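Local atomic coordinates of toll-receptor-related 2 (Hydra vulgaris, PDB entry 4W8H), a protein that probably relays signals inside the cell through its Toll/interleukin-1 receptor (TIR) domain, the part described here, as a membrane-bound Toll-related receptor. Residues Asp6-Tyr11 against Lys33-Ile38; Met65-Phe70 against Leu91-Glu96. All coordinates share one frame; numbering follows the deposited sequence.

Contact 1: Asp6-Tyr11 against Lys33-Ile38; sequences DVNICY and KTFVNI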
loop_
_atom_site.group_PDB
_atom_site.type_symbol
_atom_site.label_atom_id
_atom_site.label_comp_id
_atom_site.label_asym_id
_atom_site.label_seq_id
_atom_site.Cartn_x
_atom_site.Cartn_y
_atom_site.Cartn_z
ATOM N N ASP A 6 1.410 -8.430 -7.854
ATOM C CA ASP A 6 2.561 -7.540 -7.709
ATOM C C ASP A 6 2.496 -6.739 -6.410
ATOM O O ASP A 6 3.510 -6.579 -5.718
ATOM C CB ASP A 6 2.631 -6.548 -8.864
ATOM C CG ASP A 6 2.853 -7.214 -10.151
ATOM O OD1 ASP A 6 3.966 -7.761 -10.296
ATOM O OD2 ASP A 6 1.952 -7.194 -11.033
ATOM N N VAL A 7 1.310 -6.260 -6.064
ATOM C CA VAL A 7 1.163 -5.419 -4.880
ATOM C C VAL A 7 -0.141 -5.661 -4.187
ATOM O O VAL A 7 -1.147 -5.968 -4.817
ATOM C CB VAL A 7 1.242 -3.908 -5.167
ATOM C CG1 VAL A 7 2.604 -3.526 -5.570
ATOM C CG2 VAL A 7 0.230 -3.478 -6.197
ATOM N N ASN A 8 -0.077 -5.540 -2.869
ATOM C CA ASN A 8 -1.225 -5.475 -2.025
ATOM C C ASN A 8 -1.394 -4.026 -1.546
ATOM O O ASN A 8 -0.425 -3.327 -1.362
ATOM C CB ASN A 8 -0.926 -6.388 -0.836
ATOM C CG ASN A 8 -1.835 -6.211 0.268
ATOM O OD1 ASN A 8 -3.038 -6.126 0.066
ATOM N ND2 ASN A 8 -1.296 -6.156 1.487
ATOM N N ILE A 9 -2.632 -3.583 -1.379
ATOM C CA ILE A 9 -2.850 -2.186 -0.979
ATOM C C ILE A 9 -3.414 -2.175 0.400
ATOM O O ILE A 9 -4.500 -2.684 0.644
ATOM C CB ILE A 9 -3.854 -1.481 -1.891
ATOM C CG1 ILE A 9 -3.596 -1.805 -3.369
ATOM C CG2 ILE A 9 -3.854 0.056 -1.595
ATOM C CD1 ILE A 9 -2.352 -1.261 -3.913
ATOM N N CYS A 10 -2.682 -1.562 1.291
ATOM C CA CYS A 10 -3.113 -1.417 2.674
ATOM C C CYS A 10 -3.513 0.052 2.939
ATOM O O CYS A 10 -2.690 0.957 2.751
ATOM C CB CYS A 10 -1.969 -1.808 3.609
ATOM S SG CYS A 10 -2.407 -1.670 5.326
ATOM N N TYR A 11 -4.766 0.288 3.319
ATOM C CA TYR A 11 -5.329 1.650 3.371
ATOM C C TYR A 11 -6.521 1.665 4.309
ATOM O O TYR A 11 -7.161 0.638 4.537
ATOM C CB TYR A 11 -5.755 2.113 1.965
ATOM C CG TYR A 11 -6.984 1.408 1.438
ATOM C CD1 TYR A 11 -6.909 0.092 0.959
ATOM C CD2 TYR A 11 -8.230 1.999 1.486
ATOM C CE1 TYR A 11 -8.022 -0.570 0.549
ATOM C CE2 TYR A 11 -9.351 1.363 1.041
ATOM C CZ TYR A 11 -9.253 0.039 0.593
ATOM O OH TYR A 11 -10.394 -0.632 0.185
ATOM N N LYS A 33 -0.766 -6.286 -11.210
ATOM C CA LYS A 33 -1.728 -7.166 -10.568
ATOM C C LYS A 33 -1.822 -6.759 -9.092
ATOM O O LYS A 33 -0.814 -6.739 -8.372
ATOM C CB LYS A 33 -1.277 -8.624 -10.661
ATOM C CG LYS A 33 -1.065 -9.126 -12.065
ATOM C CD LYS A 33 -0.544 -10.597 -12.080
ATOM C CE LYS A 33 0.883 -10.739 -11.508
ATOM N NZ LYS A 33 1.448 -12.145 -11.543
ATOM N N THR A 34 -3.023 -6.389 -8.664
ATOM C CA THR A 34 -3.246 -5.757 -7.374
ATOM C C THR A 34 -4.212 -6.543 -6.512
ATOM O O THR A 34 -5.288 -6.936 -6.973
ATOM C CB THR A 34 -3.757 -4.332 -7.639
ATOM O OG1 THR A 34 -2.868 -3.652 -8.545
ATOM C CG2 THR A 34 -3.866 -3.520 -6.409
ATOM N N PHE A 35 -3.844 -6.764 -5.244
ATOM C CA PHE A 35 -4.771 -7.312 -4.243
ATOM C C PHE A 35 -5.465 -6.148 -3.558
ATOM O O PHE A 35 -4.811 -5.264 -3.004
ATOM C CB PHE A 35 -4.020 -8.139 -3.196
ATOM C CG PHE A 35 -4.925 -8.914 -2.279
ATOM C CD1 PHE A 35 -5.668 -8.254 -1.316
ATOM C CD2 PHE A 35 -5.013 -10.288 -2.358
ATOM C CE1 PHE A 35 -6.516 -8.960 -0.467
ATOM C CE2 PHE A 35 -5.839 -10.992 -1.490
ATOM C CZ PHE A 35 -6.584 -10.336 -0.564
ATOM N N VAL A 36 -6.780 -6.163 -3.610
ATOM C CA VAL A 36 -7.597 -5.121 -2.988
ATOM C C VAL A 36 -8.685 -5.753 -2.185
ATOM O O VAL A 36 -9.472 -6.571 -2.701
ATOM C CB VAL A 36 -8.165 -4.120 -3.985
ATOM C CG1 VAL A 36 -8.919 -4.816 -5.073
ATOM C CG2 VAL A 36 -9.029 -3.091 -3.288
ATOM N N ASN A 37 -8.734 -5.394 -0.916
ATOM C CA ASN A 37 -9.592 -6.072 0.023
ATOM C C ASN A 37 -11.032 -6.186 -0.412
ATOM O O ASN A 37 -11.616 -7.268 -0.257
ATOM C CB ASN A 37 -9.523 -5.457 1.415
ATOM C CG ASN A 37 -9.718 -3.947 1.438
ATOM O OD1 ASN A 37 -10.017 -3.275 0.422
ATOM N ND2 ASN A 37 -9.522 -3.398 2.620
ATOM N N ILE A 38 -11.617 -5.112 -0.948
ATOM C CA ILE A 38 -13.053 -5.103 -1.199
ATOM C C ILE A 38 -13.413 -6.031 -2.319
ATOM O O ILE A 38 -14.594 -6.322 -2.463
ATOM C CB ILE A 38 -13.614 -3.686 -1.456
ATOM C CG1 ILE A 38 -13.019 -3.068 -2.713
ATOM C CG2 ILE A 38 -13.388 -2.765 -0.238
ATOM C CD1 ILE A 38 -13.774 -1.789 -3.125
HETATM O O HOH W 1 -9.647 -0.678 3.964
#

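Contact 2: Met65-Phe70 against Leu91-Glu96; sequences MSPDFF and LYRPCE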
loop_
_atom_site.group_PDB
_atom_site.type_symbol
_atom_site.label_atom_id
_atom_site.label_comp_id
_atom_site.label_asym_id
_atom_site.label_seq_id
_atom_site.Cartn_x
_atom_site.Cartn_y
_atom_site.Cartn_z
ATOM N N MET A 65 -0.413 6.113 3.621
ATOM C CA MET A 65 -0.323 6.808 4.886
ATOM C C MET A 65 -1.219 8.056 4.866
ATOM O O MET A 65 -1.267 8.844 3.896
ATOM C CB MET A 65 1.120 7.215 5.153
ATOM C CG MET A 65 2.064 6.013 5.195
ATOM S SD MET A 65 3.729 6.414 5.786
ATOM C CE MET A 65 4.274 7.458 4.436
ATOM N N SER A 66 -1.901 8.244 5.972
ATOM C CA SER A 66 -2.814 9.365 6.217
ATOM C C SER A 66 -3.145 9.351 7.715
ATOM O O SER A 66 -2.863 8.357 8.401
ATOM C CB SER A 66 -4.113 9.164 5.455
ATOM O OG SER A 66 -4.928 8.183 6.082
ATOM N N PRO A 67 -3.818 10.386 8.212
ATOM C CA PRO A 67 -4.196 10.338 9.623
ATOM C C PRO A 67 -5.086 9.164 9.947
ATOM O O PRO A 67 -4.991 8.575 11.033
ATOM C CB PRO A 67 -4.931 11.669 9.839
ATOM C CG PRO A 67 -4.377 12.595 8.769
ATOM C CD PRO A 67 -4.097 11.704 7.591
ATOM N N ASP A 68 -5.958 8.791 9.008
ATOM C CA ASP A 68 -6.875 7.678 9.266
ATOM C C ASP A 68 -6.197 6.310 9.193
ATOM O O ASP A 68 -6.567 5.374 9.911
ATOM C CB ASP A 68 -8.053 7.755 8.326
ATOM C CG ASP A 68 -8.905 8.978 8.613
ATOM O OD1 ASP A 68 -9.393 9.098 9.766
ATOM O OD2 ASP A 68 -9.072 9.824 7.704
ATOM N N PHE A 69 -5.162 6.188 8.363
ATOM C CA PHE A 69 -4.372 4.952 8.324
ATOM C C PHE A 69 -3.855 4.601 9.719
ATOM O O PHE A 69 -3.923 3.456 10.140
ATOM C CB PHE A 69 -3.182 5.119 7.398
ATOM C CG PHE A 69 -2.376 3.879 7.253
ATOM C CD1 PHE A 69 -1.340 3.606 8.125
ATOM C CD2 PHE A 69 -2.642 2.989 6.248
ATOM C CE1 PHE A 69 -0.613 2.439 8.018
ATOM C CE2 PHE A 69 -1.906 1.797 6.141
ATOM C CZ PHE A 69 -0.911 1.528 7.041
ATOM N N PHE A 70 -3.302 5.598 10.411
ATOM C CA PHE A 70 -2.622 5.385 11.697
ATOM C C PHE A 70 -3.567 5.300 12.877
ATOM O O PHE A 70 -3.116 5.154 14.026
ATOM C CB PHE A 70 -1.515 6.435 11.883
ATOM C CG PHE A 70 -0.382 6.251 10.919
ATOM C CD1 PHE A 70 0.396 5.088 10.947
ATOM C CD2 PHE A 70 -0.110 7.206 9.968
ATOM C CE1 PHE A 70 1.414 4.877 10.011
ATOM C CE2 PHE A 70 0.899 7.021 9.069
ATOM C CZ PHE A 70 1.672 5.837 9.081
ATOM N N LEU A 91 2.853 8.805 1.086
ATOM C CA LEU A 91 2.249 9.839 1.929
ATOM C C LEU A 91 1.121 10.455 1.146
ATOM O O LEU A 91 1.347 11.293 0.264
ATOM C CB LEU A 91 3.256 10.887 2.396
ATOM C CG LEU A 91 2.723 11.880 3.440
ATOM C CD1 LEU A 91 2.485 11.253 4.786
ATOM C CD2 LEU A 91 3.658 13.069 3.570
ATOM N N TYR A 92 -0.091 10.002 1.433
ATOM C CA TYR A 92 -1.277 10.424 0.687
ATOM C C TYR A 92 -1.830 11.720 1.278
ATOM O O TYR A 92 -2.215 12.618 0.541
ATOM C CB TYR A 92 -2.318 9.285 0.647
ATOM C CG TYR A 92 -3.669 9.729 0.157
ATOM C CD1 TYR A 92 -3.826 10.406 -1.044
ATOM C CD2 TYR A 92 -4.794 9.531 0.954
ATOM C CE1 TYR A 92 -5.100 10.865 -1.436
ATOM C CE2 TYR A 92 -6.051 9.974 0.565
ATOM C CZ TYR A 92 -6.185 10.677 -0.600
ATOM O OH TYR A 92 -7.434 11.114 -0.929
ATOM N N ARG A 93 -1.959 11.757 2.590
ATOM C CA ARG A 93 -2.372 12.963 3.313
ATOM C C ARG A 93 -1.381 13.234 4.431
ATOM O O ARG A 93 -0.939 12.290 5.054
ATOM C CB ARG A 93 -3.775 12.796 3.874
ATOM C CG ARG A 93 -4.870 12.742 2.824
ATOM C CD ARG A 93 -6.116 11.973 3.366
ATOM N NE ARG A 93 -6.604 12.569 4.579
ATOM C CZ ARG A 93 -7.236 11.951 5.567
ATOM N NH1 ARG A 93 -7.459 10.625 5.547
ATOM N NH2 ARG A 93 -7.622 12.698 6.599
ATOM N N PRO A 94 -1.066 14.516 4.715
ATOM C CA PRO A 94 -0.109 14.815 5.788
ATOM C C PRO A 94 -0.576 14.254 7.124
ATOM O O PRO A 94 -1.763 14.241 7.444
ATOM C CB PRO A 94 -0.090 16.350 5.841
ATOM C CG PRO A 94 -0.512 16.768 4.449
ATOM C CD PRO A 94 -1.581 15.748 4.082
ATOM N N CYS A 95 0.371 13.746 7.897
ATOM C CA CYS A 95 0.047 13.081 9.153
ATOM C C CYS A 95 1.311 12.934 9.980
ATOM O O CYS A 95 2.423 13.087 9.485
ATOM C CB CYS A 95 -0.602 11.719 8.919
ATOM S SG CYS A 95 0.359 10.579 7.950
ATOM N N GLU A 96 1.132 12.559 11.236
ATOM C CA GLU A 96 2.245 12.176 12.081
ATOM C C GLU A 96 2.634 10.752 11.728
ATOM O O GLU A 96 1.889 9.821 12.002
ATOM C CB GLU A 96 1.861 12.228 13.562
ATOM C CG GLU A 96 3.049 11.944 14.499
ATOM C CD GLU A 96 2.721 12.143 15.965
ATOM O OE1 GLU A 96 1.722 12.803 16.257
ATOM O OE2 GLU A 96 3.451 11.619 16.837
#

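Contact 1: Asp6-Tyr11 against Lys33-Ile38
The phenol of Tyr11 gives its proton to the side-chain amide of Asn37, OH to OD1 at 2.7 Å, meeting a lone pair in the carbonyl plane. Ring and amide planes are turned 68° apart, and one water spans the same two residues by donating to Tyr11 O and accepting from Asn37 ND2. With CG lodged between the backbone N and the carbonyl carbon (chi1 71°), the ring of Tyr11 is carried out to the start of the helix at 37-40. At the other end of the contact, Lys33 N donates to Asp6 OD2 at 2.9 Å, on the anti lone pair. Between these two grips run parallel strand bonds: Val7 N to Lys33 O (3.2 Å), Phe35 N to Val7 O (2.8 Å) and Ile9 N to Phe35 O (3.2 Å).

On one face of the sheet Ile9 lays CG1 against Thr34 CG2 at 3.5 Å, under the cover of Leu27 from helix 16-29. On the other face Asn8 and Phe35 lie side by side, amide and ring planes nearly perpendicular. A phenylalanine in place of Tyr11 would probably leave Asn37 OD1 without this donor and the asparagine amide freer to turn. In this beta-alpha-beta unit, side-chain bonds thus extend the pairing past both ends of a short edge strand, tying strand 5-10 to the start of helix 37-40.

Contact 2: Met65-Phe70 against Leu91-Glu96
Where two neighbouring parallel strands of the flavodoxin-like TIR fold run out, the loops that follow them stay together, joined by the shared carbonyl of Met65 and by a salt bridge. Met65 O accepts from both Tyr92 N (3.0 Å) and Arg93 N (3.3 Å), each in the carbonyl plane, so one oxygen holds the turn in 91-96 as strand pairing ends. Arg93 then reaches back over the first loop. Its chain bends at chi3 (57°), bringing NH1 to Asp68 OD2 at 2.8 Å; the carboxylate is met on its anti side and lies at the guanidinium edge, while NH2 adds a weak, longer bond to the same oxygen. The two planar groups are 39° apart. Pro67 CD sits over the centre of one guanidinium face, 3.7 Å from CZ of Arg93.

Asp15 completes the polar cluster, forming a second salt bridge to Arg93 NH1 and a hydrogen bond with Ser66 OG. That hydroxyl also accepts from Phe69 N at 3.0 Å, an ST motif that shapes the turn into the 3-10 segment. Farther along, Cys95 CB packs on Pro67 CD, and its SG meets the edge of the Phe70 ring, 3.8 Å from CE2. Two carboxylates meeting at NH1 would be expected to balance the positive charge of the guanidinium, and its rotation is probably restrained by these salt bridges together with Pro67 CD over its face; charge pairing and apolar packing therefore bind together two largely irregular loops.

Contacts 1 and 2 lie about 18 Å apart, centre to centre, within one TIR domain, and contact 1 is complete in sequence before contact 2 opens. Both are built on the same five-stranded parallel sheet, contact 1 largely within it and contact 2 mostly just beyond it. Contact 1 pairs the edge strand 34-35 with 5-10; contact 2 follows the ends of 58-65 and 87-91, the next two strands across. Strand 5-10 pairs with 58-65, so the sheet itself connects them. They also touch directly, with Phe69 CE2 3.6 Å from Cys10 O. Together they illustrate how a flavodoxin-like sheet is secured both at a buried edge pairing and in the more exposed loops beyond its strand ends.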